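Local coordinates for protein kallistatin (Homo sapiens, PDB 6F4V) that inhibits tissue kallikrein as a secreted serpin, forming a stable equimolar complex with the protease after cleavage at its reactive site, at residues A8-F12 / G58-N62; R15-I20 / I286-L290. All blocks are in the same frame, centred on the assembly; numbering follows the deposited sequence.

Contact 1: A8-F12 / G58-N62; sequences ANADF and GLGFN. With EDO (1,2-ethanediol), chain D.
Phe12 turns its ring outward from helix 6-23, CG trans to the backbone N (chi1 180°), to reach the side chain of Leu59, whose own CG stands beside its backbone N (chi1 -70°). One methyl of the leucine, CD2, therefore sits almost squarely over the ring, 4.0 Å from its centroid, a CH-pi contact between two buried apolar groups. A second CH-pi contact lies beyond the glycine: Ala8 CB rests on a face of the Phe61 ring, offset toward the rim and 3.4 Å from CD1. A methyl is small enough to let the loop come this near, and Ala8 CB also meets Gly60 O at 3.3 Å. Gly60 itself has positive phi (99°), and a side chain there would strike Ala8 O and Asp11 OD2. Polar atoms join indirectly. A water donates to both Asn9 OD1 and Leu59 O, 2.8 Å from each, bridging the side-chain amide to the loop backbone. Asp11 OD2 forms its salt bridge with Arg15 along the helix, while an ethanediol, probably from the crystallisation liquor, donates from O1 to Gly60 O at 2.6 Å. Gly60 completes a Schellman motif ending helix 49-58, and the N-terminal helix of the serpin fold packs against that turn.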
ATOM      1  N   ALA A   8       1.782  10.887  -9.629  1.00 23.16           N
ATOM      2  CA  ALA A   8       0.582  10.076  -9.885  1.00 22.65           C
ATOM      3  C   ALA A   8       0.387   9.012  -8.808  1.00 21.54           C
ATOM      4  O   ALA A   8      -0.721   8.831  -8.298  1.00 21.20           O
ATOM      5  CB  ALA A   8       0.662   9.412 -11.226  1.00 24.02           C
ATOM      6  N   ASN A   9       1.460   8.313  -8.442  1.00 21.21           N
ATOM      7  CA  ASN A   9       1.335   7.277  -7.430  1.00 20.92           C
ATOM      8  C   ASN A   9       0.819   7.821  -6.082  1.00 20.22           C
ATOM      9  O   ASN A   9       0.017   7.163  -5.415  1.00 19.96           O
ATOM     10  CB  ASN A   9       2.672   6.531  -7.260  1.00 21.07           C
ATOM     11  CG  ASN A   9       2.961   5.567  -8.396  1.00 21.54           C
ATOM     12  OD1 ASN A   9       2.087   5.243  -9.203  1.00 21.39           O
ATOM     13  ND2 ASN A   9       4.218   5.062  -8.449  1.00 21.55           N
ATOM     14  N   ALA A  10       1.304   8.988  -5.674  1.00 20.44           N
ATOM     15  CA  ALA A  10       0.854   9.615  -4.430  1.00 20.36           C
ATOM     16  C   ALA A  10      -0.605  10.071  -4.538  1.00 20.89           C
ATOM     17  O   ALA A  10      -1.367   9.921  -3.593  1.00 20.09           O
ATOM     18  CB  ALA A  10       1.752  10.773  -4.049  1.00 20.80           C
ATOM     19  N   ASP A  11      -0.977  10.624  -5.690  1.00 21.57           N
ATOM     20  CA  ASP A  11      -2.362  11.032  -5.954  1.00 22.85           C
ATOM     21  C   ASP A  11      -3.275   9.853  -5.801  1.00 21.89           C
ATOM     22  O   ASP A  11      -4.301   9.962  -5.158  1.00 21.81           O
ATOM     23  CB  ASP A  11      -2.477  11.652  -7.368  1.00 25.37           C
ATOM     24  CG  ASP A  11      -3.929  11.890  -7.825  1.00 28.68           C
ATOM     25  OD1 ASP A  11      -4.522  12.834  -7.296  1.00 31.10           O
ATOM     26  OD2 ASP A  11      -4.468  11.132  -8.697  1.00 30.79           O
ATOM     27  N   PHE A  12      -2.933   8.727  -6.435  1.00 21.27           N
ATOM     28  CA  PHE A  12      -3.743   7.527  -6.296  1.00 20.86           C
ATOM     29  C   PHE A  12      -3.852   7.076  -4.843  1.00 20.95           C
ATOM     30  O   PHE A  12      -4.957   6.749  -4.368  1.00 19.91           O
ATOM     31  CB  PHE A  12      -3.204   6.391  -7.145  1.00 21.48           C
ATOM     32  CG  PHE A  12      -3.998   5.147  -7.025  1.00 21.81           C
ATOM     33  CD1 PHE A  12      -5.249   5.059  -7.626  1.00 22.56           C
ATOM     34  CD2 PHE A  12      -3.557   4.094  -6.262  1.00 22.52           C
ATOM     35  CE1 PHE A  12      -6.033   3.927  -7.491  1.00 22.81           C
ATOM     36  CE2 PHE A  12      -4.340   2.948  -6.127  1.00 23.71           C
ATOM     37  CZ  PHE A  12      -5.580   2.861  -6.768  1.00 23.75           C
ATOM     38  N   GLY A  58      -6.823   6.419 -14.371  1.00 24.63           N
ATOM     39  CA  GLY A  58      -7.354   6.048 -13.067  1.00 24.66           C
ATOM     40  C   GLY A  58      -6.272   6.026 -11.976  1.00 23.51           C
ATOM     41  O   GLY A  58      -6.530   6.384 -10.819  1.00 23.13           O
ATOM     42  N   LEU A  59      -5.082   5.598 -12.371  1.00 23.07           N
ATOM     43  CA  LEU A  59      -3.915   5.567 -11.475  1.00 23.14           C
ATOM     44  C   LEU A  59      -3.280   6.925 -11.273  1.00 23.25           C
ATOM     45  O   LEU A  59      -2.265   7.031 -10.565  1.00 22.70           O
ATOM     46  CB  LEU A  59      -2.881   4.577 -12.007  1.00 22.54           C
ATOM     47  CG  LEU A  59      -3.292   3.129 -11.909  1.00 22.57           C
ATOM     48  CD1 LEU A  59      -2.277   2.258 -12.639  1.00 23.64           C
ATOM     49  CD2 LEU A  59      -3.447   2.723 -10.446  1.00 22.46           C
ATOM     50  N   GLY A  60      -3.805   7.951 -11.946  1.00 23.43           N
ATOM     51  CA  GLY A  60      -3.360   9.322 -11.764  1.00 24.20           C
ATOM     52  C   GLY A  60      -2.377   9.827 -12.798  1.00 25.10           C
ATOM     53  O   GLY A  60      -1.903  10.956 -12.677  1.00 26.20           O
ATOM     54  N   PHE A  61      -2.087   9.056 -13.840  1.00 25.13           N
ATOM     55  CA  PHE A  61      -1.075   9.479 -14.793  1.00 26.15           C
ATOM     56  C   PHE A  61      -1.664  10.474 -15.777  1.00 28.86           C
ATOM     57  O   PHE A  61      -2.796  10.299 -16.211  1.00 29.30           O
ATOM     58  CB  PHE A  61      -0.442   8.276 -15.503  1.00 25.75           C
ATOM     59  CG  PHE A  61       0.355   7.451 -14.581  1.00 24.39           C
ATOM     60  CD1 PHE A  61       1.573   7.920 -14.127  1.00 24.38           C
ATOM     61  CD2 PHE A  61      -0.125   6.248 -14.086  1.00 24.56           C
ATOM     62  CE1 PHE A  61       2.302   7.192 -13.229  1.00 24.17           C
ATOM     63  CE2 PHE A  61       0.592   5.526 -13.147  1.00 24.27           C
ATOM     64  CZ  PHE A  61       1.818   6.003 -12.719  1.00 23.87           C
ATOM     65  N   ASN A  62      -0.915  11.539 -16.050  1.00 30.16           N
ATOM     66  CA  ASN A  62      -1.325  12.552 -17.018  1.00 31.91           C
ATOM     67  C   ASN A  62      -0.620  12.188 -18.302  1.00 31.96           C
ATOM     68  O   ASN A  62       0.596  12.385 -18.448  1.00 31.95           O
ATOM     69  CB  ASN A  62      -0.957  13.960 -16.537  1.00 33.11           C
ATOM     70  CG  ASN A  62      -1.396  15.041 -17.510  1.00 35.88           C
ATOM     71  OD1 ASN A  62      -1.593  14.779 -18.703  1.00 36.96           O
ATOM     72  ND2 ASN A  62      -1.522  16.272 -17.006  1.00 37.47           N
TER
HETATM   73  C1  EDO D 401      -1.480  13.789 -10.360  1.00 51.34           C
HETATM   74  O1  EDO D 401      -2.319  12.672 -10.720  1.00 47.02           O
HETATM   75  C2  EDO D 401      -0.162  13.765 -11.130  1.00 51.85           C
HETATM   76  O2  EDO D 401      -0.390  13.841 -12.551  1.00 51.27           O
HETATM   77  O   HOH W   1      -0.658   5.099  -9.395  1.00 21.84           O

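Contact 2: R15-I20 / I286-L290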
ATOM      1  N   ARG A  15      -6.267   9.319  -2.961  1.00 21.72           N
ATOM      2  CA  ARG A  15      -7.630   9.129  -3.485  1.00 22.53           C
ATOM      3  C   ARG A  15      -8.237   7.834  -2.955  1.00 22.16           C
ATOM      4  O   ARG A  15      -9.419   7.817  -2.543  1.00 21.29           O
ATOM      5  CB  ARG A  15      -7.663   9.156  -5.019  1.00 23.56           C
ATOM      6  CG  ARG A  15      -7.680  10.572  -5.617  1.00 24.77           C
ATOM      7  CD  ARG A  15      -8.046  10.562  -7.093  1.00 26.78           C
ATOM      8  NE  ARG A  15      -6.978   9.986  -7.871  1.00 26.59           N
ATOM      9  CZ  ARG A  15      -7.023   8.884  -8.623  1.00 26.27           C
ATOM     10  NH1 ARG A  15      -8.133   8.177  -8.820  1.00 26.87           N
ATOM     11  NH2 ARG A  15      -5.904   8.512  -9.232  1.00 25.73           N
ATOM     12  N   PHE A  16      -7.442   6.749  -2.959  1.00 21.75           N
ATOM     13  CA  PHE A  16      -7.918   5.461  -2.471  1.00 21.67           C
ATOM     14  C   PHE A  16      -8.247   5.556  -0.981  1.00 21.53           C
ATOM     15  O   PHE A  16      -9.315   5.122  -0.539  1.00 20.96           O
ATOM     16  CB  PHE A  16      -6.912   4.341  -2.751  1.00 21.95           C
ATOM     17  CG  PHE A  16      -7.440   2.962  -2.482  1.00 22.40           C
ATOM     18  CD1 PHE A  16      -7.382   2.404  -1.199  1.00 23.21           C
ATOM     19  CD2 PHE A  16      -7.955   2.200  -3.499  1.00 23.73           C
ATOM     20  CE1 PHE A  16      -7.873   1.143  -0.945  1.00 23.84           C
ATOM     21  CE2 PHE A  16      -8.440   0.914  -3.255  1.00 23.99           C
ATOM     22  CZ  PHE A  16      -8.393   0.379  -1.973  1.00 23.55           C
ATOM     23  N   TYR A  17      -7.326   6.114  -0.214  1.00 21.64           N
ATOM     24  CA  TYR A  17      -7.521   6.303   1.237  1.00 21.56           C
ATOM     25  C   TYR A  17      -8.827   7.072   1.475  1.00 22.15           C
ATOM     26  O   TYR A  17      -9.661   6.702   2.313  1.00 22.36           O
ATOM     27  CB  TYR A  17      -6.327   7.013   1.890  1.00 21.30           C
ATOM     28  CG  TYR A  17      -6.571   7.147   3.361  1.00 21.41           C
ATOM     29  CD1 TYR A  17      -6.299   6.118   4.218  1.00 21.47           C
ATOM     30  CD2 TYR A  17      -7.256   8.246   3.860  1.00 21.81           C
ATOM     31  CE1 TYR A  17      -6.636   6.197   5.570  1.00 22.43           C
ATOM     32  CE2 TYR A  17      -7.646   8.336   5.196  1.00 21.86           C
ATOM     33  CZ  TYR A  17      -7.328   7.319   6.055  1.00 22.85           C
ATOM     34  OH  TYR A  17      -7.744   7.411   7.390  1.00 24.22           O
ATOM     35  N   TYR A  18      -8.966   8.184   0.787  1.00 23.34           N
ATOM     36  CA  TYR A  18     -10.125   9.054   1.029  1.00 24.82           C
ATOM     37  C   TYR A  18     -11.450   8.317   0.798  1.00 24.85           C
ATOM     38  O   TYR A  18     -12.390   8.469   1.572  1.00 24.76           O
ATOM     39  CB  TYR A  18     -10.070  10.283   0.163  1.00 26.33           C
ATOM     40  CG  TYR A  18     -11.181  11.264   0.489  1.00 29.23           C
ATOM     41  CD1 TYR A  18     -11.017  12.199   1.514  1.00 30.16           C
ATOM     42  CD2 TYR A  18     -12.384  11.254  -0.211  1.00 31.11           C
ATOM     43  CE1 TYR A  18     -12.021  13.113   1.816  1.00 33.17           C
ATOM     44  CE2 TYR A  18     -13.404  12.174   0.088  1.00 32.50           C
ATOM     45  CZ  TYR A  18     -13.204  13.101   1.100  1.00 33.73           C
ATOM     46  OH  TYR A  18     -14.176  14.033   1.446  1.00 35.47           O
ATOM     47  N   LEU A  19     -11.507   7.526  -0.260  1.00 25.15           N
ATOM     48  CA  LEU A  19     -12.716   6.749  -0.600  1.00 26.25           C
ATOM     49  C   LEU A  19     -13.029   5.752   0.524  1.00 26.04           C
ATOM     50  O   LEU A  19     -14.163   5.699   1.019  1.00 27.11           O
ATOM     51  CB  LEU A  19     -12.545   6.034  -1.945  1.00 27.03           C
ATOM     52  CG  LEU A  19     -13.717   5.120  -2.416  1.00 28.86           C
ATOM     53  CD1 LEU A  19     -13.634   4.813  -3.890  1.00 30.93           C
ATOM     54  CD2 LEU A  19     -13.737   3.777  -1.731  1.00 30.73           C
ATOM     55  N   ILE A  20     -12.018   5.011   0.986  1.00 25.07           N
ATOM     56  CA  ILE A  20     -12.228   4.019   2.039  1.00 26.03           C
ATOM     57  C   ILE A  20     -12.671   4.695   3.329  1.00 25.82           C
ATOM     58  O   ILE A  20     -13.614   4.250   3.993  1.00 27.62           O
ATOM     59  CB  ILE A  20     -10.940   3.194   2.374  1.00 26.88           C
ATOM     60  CG1 ILE A  20     -10.387   2.495   1.125  1.00 27.46           C
ATOM     61  CG2 ILE A  20     -11.219   2.153   3.464  1.00 27.35           C
ATOM     62  CD1 ILE A  20     -11.348   1.567   0.428  1.00 28.51           C
ATOM     63  N   ILE A 286     -14.509  -1.557  -5.495  1.00 28.29           N
ATOM     64  CA  ILE A 286     -14.082  -0.203  -5.118  1.00 26.70           C
ATOM     65  C   ILE A 286     -13.611   0.664  -6.282  1.00 25.30           C
ATOM     66  O   ILE A 286     -14.027   1.810  -6.414  1.00 25.51           O
ATOM     67  CB  ILE A 286     -12.945  -0.282  -4.061  1.00 26.61           C
ATOM     68  CG1 ILE A 286     -13.459  -0.908  -2.754  1.00 28.32           C
ATOM     69  CG2 ILE A 286     -12.315   1.089  -3.778  1.00 26.21           C
ATOM     70  CD1 ILE A 286     -12.335  -1.470  -1.882  1.00 28.39           C
ATOM     71  N   LEU A 287     -12.754   0.119  -7.134  1.00 24.56           N
ATOM     72  CA  LEU A 287     -12.091   0.903  -8.158  1.00 24.64           C
ATOM     73  C   LEU A 287     -12.971   1.512  -9.219  1.00 25.37           C
ATOM     74  O   LEU A 287     -12.593   2.528  -9.766  1.00 25.16           O
ATOM     75  CB  LEU A 287     -10.950   0.135  -8.805  1.00 25.16           C
ATOM     76  CG  LEU A 287      -9.742  -0.182  -7.915  1.00 25.45           C
ATOM     77  CD1 LEU A 287      -8.709  -0.906  -8.741  1.00 26.37           C
ATOM     78  CD2 LEU A 287      -9.122   1.008  -7.224  1.00 26.01           C
ATOM     79  N   PRO A 288     -14.171   0.957  -9.488  1.00 26.71           N
ATOM     80  CA  PRO A 288     -15.031   1.700 -10.407  1.00 28.06           C
ATOM     81  C   PRO A 288     -15.341   3.134  -9.948  1.00 29.42           C
ATOM     82  O   PRO A 288     -15.640   3.990 -10.790  1.00 32.61           O
ATOM     83  CB  PRO A 288     -16.316   0.851 -10.441  1.00 28.46           C
ATOM     84  CG  PRO A 288     -15.817  -0.526 -10.210  1.00 28.04           C
ATOM     85  CD  PRO A 288     -14.746  -0.357  -9.159  1.00 27.35           C
ATOM     86  N   ARG A 289     -15.276   3.398  -8.641  1.00 28.58           N
ATOM     87  CA  ARG A 289     -15.457   4.743  -8.122  1.00 28.97           C
ATOM     88  C   ARG A 289     -14.198   5.599  -8.081  1.00 28.57           C
ATOM     89  O   ARG A 289     -14.282   6.743  -7.648  1.00 28.51           O
ATOM     90  CB  ARG A 289     -16.135   4.690  -6.763  1.00 30.14           C
ATOM     91  CG  ARG A 289     -17.540   4.142  -6.873  1.00 31.98           C
ATOM     92  CD  ARG A 289     -18.299   4.148  -5.557  1.00 33.35           C
ATOM     93  NE  ARG A 289     -17.666   3.400  -4.476  1.00 33.21           N
ATOM     94  CZ  ARG A 289     -17.542   2.070  -4.418  1.00 34.95           C
ATOM     95  NH1 ARG A 289     -17.961   1.283  -5.408  1.00 35.90           N
ATOM     96  NH2 ARG A 289     -16.948   1.512  -3.374  1.00 35.15           N
ATOM     97  N   LEU A 290     -13.062   5.078  -8.558  1.00 28.09           N
ATOM     98  CA  LEU A 290     -11.813   5.832  -8.656  1.00 28.47           C
ATOM     99  C   LEU A 290     -11.295   5.928 -10.082  1.00 28.76           C
ATOM    100  O   LEU A 290     -10.103   6.112 -10.284  1.00 28.81           O
ATOM    101  CB  LEU A 290     -10.746   5.175  -7.772  1.00 28.88           C
ATOM    102  CG  LEU A 290     -11.013   5.200  -6.284  1.00 28.86           C
ATOM    103  CD1 LEU A 290      -9.973   4.415  -5.503  1.00 29.68           C
ATOM    104  CD2 LEU A 290     -11.077   6.639  -5.783  1.00 30.29           C
TER
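The backbones stay well apart, the nearest CA atoms being Phe16 and Leu290 at 7.3 Å, and side chains fill the space between the N-terminal helix 6-23 of the serpin fold and the end of helix 283-286 with the turns after it. Leu290 lies between two helix residues: its CD1 meets Phe16 CD2 at 3.6 Å, while its CG packs against Leu19 CD1. Branched leucines suit this seam because each can send its two methyls to different neighbours. Leu19 does so with CG opposite the backbone N (chi1 177°), placing CD1 against Leu290 and CD2 3.7 Å from Ile286 CG2. The isoleucine divides in the same way, its CD1 meeting Ile20 CD1 at 3.9 Å. Leu287 CD2 approaches the Phe16 ring at its edge, 4.0 Å from CE2. With an alanine in place of Leu290, the methyls between Phe16 and Leu19 would be gone, which would probably open a gap there and leave the Phe16 ring less firmly held. Arg289 lays its CB against Leu19 CD1, while its guanidinium is held by Glu23 and the carbonyl of Gln285. Arg15, whose NH2 is bound by Gly58 O, bends at chi3 (-70°) and turns its guanidinium edge-on to the backbone of Leu290, where NH1 gives Leu290 O a weak hydrogen bond of 3.2 Å, its N-H...O angle only 126°.

Contacts 1 and 2 occupy successive parts of helix 6-23, their centres 12 Å apart, so one helix packs against loops distant from each other in sequence. Arg15 joins them through its guanidinium, which the salt bridge within the helix steadies: NH2 lies 2.7 Å from Gly58 O, a probable hydrogen bond, and NH1 adds a weak bond to 286-290. A long, multiply donating side chain is thus well suited to tie 58-62 to the helix while still touching the second loop. The apolar layers meet as well, Phe12 CZ lying 4.0 Å from Leu287 CD2, and Phe292 touches both Leu59 and Leu287. Neither contact includes residues of the glycan pocket or the sodium site; both are packing within the serpin body.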